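Long-range contacts in CRISPR-associated endonuclease Cas12b (Alicyclobacillus acidoterrestris, PDB 5U31), which uses a guide RNA to recognise PAM-bearing target DNA and cleaves it with a RuvC-type nuclease domain, providing defence against mobile genetic elements: residues Arg566-Ala571 with Gln844-Ala849; Ser579-Arg584 with Asn980-Leu985. The protein carries 3 engineered substitutions. All blocks are in the same frame, centred on the assembly; numbering follows the deposited sequence.

Contact 1. Residues Arg566-Ala571 with Gln844-Ala849; sequences RVMSVA and QLILLA. Engineered in segment 566-571: Ala-571 (natural residue Asp). Engineered in segment 844-849: Ala-849 (natural residue Glu).
The carbonyl oxygen of Leu-845 is held by two groups of strand 566-571. Met-568 N donates a nearly straight hydrogen bond to Leu-845 O, 2.9 Å at 173°. Val-567 CA adds a C-H contact to the same oxygen. Both backbone polar atoms of Leu-847 bond to strand 566-571: Leu-847 N donates to Met-568 O, and Leu-847 O accepts from Val-570 N at 2.9 Å with a more bent angle of 149°. The first bond of the pair comes from a side chain. Gln-844 bends at chi2 (79°), and this brings Gln-844 OE1 back to Arg-566 N at 2.8 Å, with the donor in the carbonyl plane. Gln-844 N in turn donates to Arg-566 O, and NE2 bonds Leu-561 O. These are two neighbouring parallel strands of the mixed RNase H-like RuvC sheet, one from the first RuvC region and one from the second. Both segments end at positions assigned to the DNase active site, Ala-571 and Ala-849, engineered from Asp and Glu. On one face, Val-567 CG1 and Leu-845 CD2 lie side by side at 3.8 Å. Helix 977-990 covers this face, with Gln-986 on Val-567 and Leu-989 on Leu-847. On the other face, the selenomethionine Met-568 bends at chi3, and Met-568 CE meets Ile-846 CG1 at 3.9 Å. Val-570 touches two residues of the partner strand. Val-570 CG2 meets Ile-846 CG2 at 3.9 Å, and its CB lies beside Leu-848 CD2. Helix 796-822 packs over this apolar face through Ile-817 and Ala-821.

Contact 2. Residues Ser579-Arg584 with Asn980-Leu985; sequences SISVFR and NAAQNL. With nucleotides of chain B.
The first torsions of Ser-581 and Gln-983 bring OG of one against CG of the other. Ser-581 has chi1 54°, which sets OG between its backbone N and carbonyl carbon. Gln-983 has chi1 -62°, with CG anti to the carbonyl carbon, and its chain then runs out extended. Ser-581 OG thus rests 3.7 Å from Gln-983 CG; it also makes a weak hydrogen bond to Ser-569 OG. The methyl of Ala-982 touches the strand at two points. Ala-982 CB is 3.8 Å from Ser-581 OG, and it also packs on the backbone oxygen of Ser-579. Phe-583 contributes a ring edge: Gln-983 CG lies near the ring plane, 4.4 Å from Phe-583 CE2. No hydrogen bond joins strand 579-584 to helix 980-985, so the contact is van der Waals packing. The small Ala-982 and Ser-581 side chains fit an axis separation of 7.5 Å.

The amide of Gln-983 points on to the guide RNA. Gln-983 NE2 makes a weak hydrogen bond to O4' of A6 of chain B, 3.4 Å long. The Phe-583 ring also meets His-615, another sgRNA-binding residue, edge-to-face. Ser-579 OG bonds Thr-576 OG1, and its side chain packs on Ala-978, an engineered residue at an inferred active-site position. Segment 980-985 runs at 41° to segment 579-584. Helix 977-990 covers one face of the mixed sheet, as expected of an RNase H-like RuvC nuclease core.

How the contacts relate
Of the four segments, 566-571 comes first, and its strand turns back into the antiparallel neighbour, strand 578-587. The chain adds strands 602-604 and 611-621, passes through the bridge helix and REC2, and is back in RuvC-II well before 844-849. There contact 1 closes a loop of 272 residues. The first Nuc region follows, and at 980-985 contact 2 closes a loop of 395 residues. The segments alternate, so the two loops cross. The three RuvC regions are thereby joined into one sheet with its covering helix. The contacts also meet directly: Ser-569 OG probably bonds Ala-982 O at 2.7 Å, and Leu-847 packs against Leu-985.

Contact 1. Residues Arg566-Ala571 with Gln844-Ala849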
loop_
_atom_site.group_PDB
_atom_site.type_symbol
_atom_site.label_atom_id
_atom_site.label_comp_id
_atom_site.label_asym_id
_atom_site.label_seq_id
_atom_site.Cartn_x
_atom_site.Cartn_y
_atom_site.Cartn_z
ATOM N N ARG A 566 -19.799 -0.615 -21.716
ATOM C CA ARG A 566 -18.384 -0.736 -22.033
ATOM C C ARG A 566 -17.573 -0.965 -20.768
ATOM O O ARG A 566 -17.894 -0.441 -19.699
ATOM C CB ARG A 566 -17.850 0.513 -22.741
ATOM C CG ARG A 566 -18.461 0.772 -24.095
ATOM C CD ARG A 566 -18.120 2.162 -24.603
ATOM N NE ARG A 566 -18.469 2.276 -26.013
ATOM C CZ ARG A 566 -19.682 2.587 -26.452
ATOM N NH1 ARG A 566 -19.919 2.653 -27.755
ATOM N NH2 ARG A 566 -20.656 2.835 -25.588
ATOM N N VAL A 567 -16.500 -1.739 -20.910
ATOM C CA VAL A 567 -15.600 -2.065 -19.812
ATOM C C VAL A 567 -14.181 -1.724 -20.243
ATOM O O VAL A 567 -13.770 -2.063 -21.358
ATOM C CB VAL A 567 -15.697 -3.550 -19.414
ATOM C CG1 VAL A 567 -14.695 -3.872 -18.316
ATOM C CG2 VAL A 567 -17.110 -3.900 -18.977
HETATM N N MSE A 568 -13.439 -1.059 -19.369
HETATM C CA MSE A 568 -12.042 -0.777 -19.657
HETATM C C MSE A 568 -11.136 -1.577 -18.731
HETATM O O MSE A 568 -11.243 -1.473 -17.512
HETATM C CB MSE A 568 -11.751 0.713 -19.516
HETATM C CG MSE A 568 -10.363 1.095 -19.977
HETATM SE SE MSE A 568 -9.931 2.946 -19.575
HETATM C CE MSE A 568 -9.852 2.795 -17.637
ATOM N N SER A 569 -10.252 -2.384 -19.308
ATOM C CA SER A 569 -9.299 -3.147 -18.518
ATOM C C SER A 569 -7.982 -2.390 -18.452
ATOM O O SER A 569 -7.593 -1.715 -19.407
ATOM C CB SER A 569 -9.086 -4.544 -19.102
ATOM O OG SER A 569 -8.717 -4.477 -20.464
ATOM N N VAL A 570 -7.307 -2.493 -17.313
ATOM C CA VAL A 570 -6.123 -1.694 -17.031
ATOM C C VAL A 570 -5.015 -2.611 -16.547
ATOM O O VAL A 570 -5.209 -3.379 -15.598
ATOM C CB VAL A 570 -6.409 -0.605 -15.980
ATOM C CG1 VAL A 570 -5.163 0.226 -15.726
ATOM C CG2 VAL A 570 -7.562 0.265 -16.421
ATOM N N ALA A 571 -3.852 -2.520 -17.183
ATOM C CA ALA A 571 -2.667 -3.276 -16.789
ATOM C C ALA A 571 -1.655 -2.298 -16.204
ATOM O O ALA A 571 -0.943 -1.612 -16.942
ATOM C CB ALA A 571 -2.085 -4.039 -17.972
ATOM N N GLN A 844 -18.592 1.936 -18.140
ATOM C CA GLN A 844 -19.223 1.844 -16.832
ATOM C C GLN A 844 -18.389 1.068 -15.822
ATOM O O GLN A 844 -18.653 1.171 -14.620
ATOM C CB GLN A 844 -20.612 1.210 -16.951
ATOM C CG GLN A 844 -21.621 2.040 -17.739
ATOM C CD GLN A 844 -21.434 1.903 -19.232
ATOM O OE1 GLN A 844 -20.759 0.987 -19.697
ATOM N NE2 GLN A 844 -22.023 2.818 -19.995
ATOM N N LEU A 845 -17.387 0.316 -16.269
ATOM C CA LEU A 845 -16.576 -0.498 -15.376
ATOM C C LEU A 845 -15.105 -0.354 -15.739
ATOM O O LEU A 845 -14.746 -0.337 -16.919
ATOM C CB LEU A 845 -16.996 -1.971 -15.443
ATOM C CG LEU A 845 -16.095 -3.032 -14.811
ATOM C CD1 LEU A 845 -15.942 -2.800 -13.319
ATOM C CD2 LEU A 845 -16.663 -4.412 -15.082
ATOM N N ILE A 846 -14.264 -0.240 -14.713
ATOM C CA ILE A 846 -12.813 -0.293 -14.851
ATOM C C ILE A 846 -12.354 -1.630 -14.290
ATOM O O ILE A 846 -12.547 -1.911 -13.101
ATOM C CB ILE A 846 -12.127 0.873 -14.125
ATOM C CG1 ILE A 846 -12.460 2.196 -14.803
ATOM C CG2 ILE A 846 -10.623 0.677 -14.088
ATOM C CD1 ILE A 846 -12.006 3.380 -14.010
ATOM N N LEU A 847 -11.750 -2.455 -15.140
ATOM C CA LEU A 847 -11.381 -3.820 -14.775
ATOM C C LEU A 847 -9.872 -3.893 -14.566
ATOM O O LEU A 847 -9.102 -3.884 -15.531
ATOM C CB LEU A 847 -11.832 -4.807 -15.851
ATOM C CG LEU A 847 -11.654 -6.278 -15.479
ATOM C CD1 LEU A 847 -12.471 -6.610 -14.249
ATOM C CD2 LEU A 847 -12.040 -7.178 -16.634
ATOM N N LEU A 848 -9.455 -3.972 -13.307
ATOM C CA LEU A 848 -8.048 -4.119 -12.968
ATOM C C LEU A 848 -7.696 -5.590 -12.776
ATOM O O LEU A 848 -8.561 -6.465 -12.742
ATOM C CB LEU A 848 -7.722 -3.337 -11.699
ATOM C CG LEU A 848 -7.840 -1.821 -11.761
ATOM C CD1 LEU A 848 -7.806 -1.276 -10.362
ATOM C CD2 LEU A 848 -6.688 -1.280 -12.547
ATOM N N ALA A 849 -6.404 -5.861 -12.642
ATOM C CA ALA A 849 -5.968 -7.205 -12.301
ATOM C C ALA A 849 -6.065 -7.411 -10.798
ATOM O O ALA A 849 -5.781 -6.504 -10.010
ATOM C CB ALA A 849 -4.537 -7.452 -12.777
#

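Contact 2. Residues Ser579-Arg584 with Asn980-Leu985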
loop_
_atom_site.group_PDB
_atom_site.type_symbol
_atom_site.label_atom_id
_atom_site.label_comp_id
_atom_site.label_asym_id
_atom_site.label_seq_id
_atom_site.Cartn_x
_atom_site.Cartn_y
_atom_site.Cartn_z
ATOM N N SER A 579 -1.859 0.598 -18.989
ATOM C CA SER A 579 -2.168 0.212 -20.359
ATOM C C SER A 579 -3.603 -0.291 -20.384
ATOM O O SER A 579 -3.960 -1.200 -19.626
ATOM C CB SER A 579 -1.199 -0.856 -20.861
ATOM O OG SER A 579 0.136 -0.484 -20.573
ATOM N N ILE A 580 -4.425 0.308 -21.238
ATOM C CA ILE A 580 -5.861 0.088 -21.198
ATOM C C ILE A 580 -6.329 -0.431 -22.547
ATOM O O ILE A 580 -5.680 -0.242 -23.577
ATOM C CB ILE A 580 -6.630 1.372 -20.809
ATOM C CG1 ILE A 580 -6.560 2.412 -21.933
ATOM C CG2 ILE A 580 -6.078 1.955 -19.516
ATOM C CD1 ILE A 580 -7.828 2.508 -22.758
ATOM N N SER A 581 -7.475 -1.104 -22.523
ATOM C CA SER A 581 -8.167 -1.506 -23.738
ATOM C C SER A 581 -9.657 -1.486 -23.445
ATOM O O SER A 581 -10.092 -2.014 -22.418
ATOM C CB SER A 581 -7.727 -2.892 -24.212
ATOM O OG SER A 581 -7.872 -3.840 -23.176
ATOM N N VAL A 582 -10.423 -0.873 -24.341
ATOM C CA VAL A 582 -11.846 -0.631 -24.144
ATOM C C VAL A 582 -12.623 -1.584 -25.040
ATOM O O VAL A 582 -12.296 -1.742 -26.222
ATOM C CB VAL A 582 -12.207 0.837 -24.441
ATOM C CG1 VAL A 582 -13.701 1.053 -24.336
ATOM C CG2 VAL A 582 -11.479 1.755 -23.489
ATOM N N PHE A 583 -13.641 -2.222 -24.474
ATOM C CA PHE A 583 -14.494 -3.149 -25.198
ATOM C C PHE A 583 -15.948 -2.743 -25.012
ATOM O O PHE A 583 -16.338 -2.240 -23.956
ATOM C CB PHE A 583 -14.295 -4.595 -24.723
ATOM C CG PHE A 583 -13.109 -5.285 -25.333
ATOM C CD1 PHE A 583 -13.283 -6.272 -26.291
ATOM C CD2 PHE A 583 -11.821 -4.956 -24.948
ATOM C CE1 PHE A 583 -12.196 -6.916 -26.852
ATOM C CE2 PHE A 583 -10.728 -5.598 -25.506
ATOM C CZ PHE A 583 -10.916 -6.579 -26.462
ATOM N N ARG A 584 -16.747 -2.972 -26.050
ATOM C CA ARG A 584 -18.159 -2.621 -26.059
ATOM C C ARG A 584 -18.988 -3.878 -26.284
ATOM O O ARG A 584 -18.642 -4.717 -27.120
ATOM C CB ARG A 584 -18.457 -1.579 -27.153
ATOM C CG ARG A 584 -19.770 -1.792 -27.902
ATOM C CD ARG A 584 -19.966 -0.764 -29.014
ATOM N NE ARG A 584 -18.907 -0.821 -30.020
ATOM C CZ ARG A 584 -19.020 -1.435 -31.193
ATOM N NH1 ARG A 584 -20.152 -2.043 -31.516
ATOM N NH2 ARG A 584 -18.006 -1.437 -32.046
ATOM N N ASN A 980 -1.580 -6.935 -23.993
ATOM C CA ASN A 980 -2.029 -8.318 -24.080
ATOM C C ASN A 980 -2.548 -8.813 -22.740
ATOM O O ASN A 980 -3.499 -9.601 -22.688
ATOM C CB ASN A 980 -0.899 -9.214 -24.568
ATOM C CG ASN A 980 -1.245 -10.680 -24.461
ATOM O OD1 ASN A 980 -2.039 -11.203 -25.247
ATOM N ND2 ASN A 980 -0.653 -11.356 -23.481
ATOM N N ALA A 981 -1.927 -8.371 -21.646
ATOM C CA ALA A 981 -2.454 -8.693 -20.327
ATOM C C ALA A 981 -3.796 -8.019 -20.105
ATOM O O ALA A 981 -4.721 -8.626 -19.553
ATOM C CB ALA A 981 -1.458 -8.278 -19.247
ATOM N N ALA A 982 -3.920 -6.763 -20.540
ATOM C CA ALA A 982 -5.177 -6.043 -20.386
ATOM C C ALA A 982 -6.297 -6.733 -21.146
ATOM O O ALA A 982 -7.412 -6.873 -20.634
ATOM C CB ALA A 982 -5.013 -4.603 -20.863
ATOM N N GLN A 983 -6.017 -7.176 -22.371
ATOM C CA GLN A 983 -7.037 -7.861 -23.152
ATOM C C GLN A 983 -7.331 -9.246 -22.592
ATOM O O GLN A 983 -8.430 -9.775 -22.791
ATOM C CB GLN A 983 -6.607 -7.944 -24.612
ATOM C CG GLN A 983 -6.442 -6.589 -25.280
ATOM C CD GLN A 983 -6.135 -6.706 -26.753
ATOM O OE1 GLN A 983 -5.952 -7.807 -27.272
ATOM N NE2 GLN A 983 -6.082 -5.573 -27.441
ATOM N N ASN A 984 -6.367 -9.846 -21.890
ATOM C CA ASN A 984 -6.629 -11.123 -21.242
ATOM C C ASN A 984 -7.644 -10.965 -20.120
ATOM O O ASN A 984 -8.563 -11.779 -19.988
ATOM C CB ASN A 984 -5.329 -11.727 -20.718
ATOM C CG ASN A 984 -4.979 -13.029 -21.405
ATOM O OD1 ASN A 984 -5.853 -13.859 -21.674
ATOM N ND2 ASN A 984 -3.699 -13.214 -21.704
ATOM N N LEU A 985 -7.495 -9.917 -19.305
ATOM C CA LEU A 985 -8.498 -9.629 -18.286
ATOM C C LEU A 985 -9.874 -9.456 -18.913
ATOM O O LEU A 985 -10.872 -9.978 -18.402
ATOM C CB LEU A 985 -8.103 -8.382 -17.496
ATOM C CG LEU A 985 -6.744 -8.440 -16.797
ATOM C CD1 LEU A 985 -6.531 -7.212 -15.948
ATOM C CD2 LEU A 985 -6.631 -9.690 -15.952
ATOM P P A B 6 -4.310 -8.106 -32.432
ATOM O OP1 A B 6 -4.073 -9.396 -31.741
ATOM O OP2 A B 6 -5.177 -8.071 -33.642
ATOM O "O5'" A B 6 -4.877 -7.092 -31.345
ATOM C "C5'" A B 6 -6.274 -6.962 -31.124
ATOM C "C4'" A B 6 -6.756 -5.588 -31.502
ATOM O "O4'" A B 6 -6.054 -4.633 -30.664
ATOM C "C3'" A B 6 -6.472 -5.205 -32.957
ATOM O "O3'" A B 6 -7.636 -4.808 -33.716
ATOM C "C2'" A B 6 -5.379 -4.131 -32.875
ATOM O "O2'" A B 6 -5.489 -3.080 -33.807
ATOM C "C1'" A B 6 -5.472 -3.612 -31.445
ATOM N N9 A B 6 -4.133 -3.330 -30.925
ATOM C C8 A B 6 -3.117 -4.244 -30.787
ATOM N N7 A B 6 -1.994 -3.737 -30.343
ATOM C C5 A B 6 -2.281 -2.390 -30.198
ATOM C C6 A B 6 -1.498 -1.308 -29.766
ATOM N N6 A B 6 -0.223 -1.430 -29.389
ATOM N N1 A B 6 -2.075 -0.090 -29.730
ATOM C C2 A B 6 -3.354 0.024 -30.113
ATOM N N3 A B 6 -4.196 -0.915 -30.542
ATOM C C4 A B 6 -3.591 -2.117 -30.561
#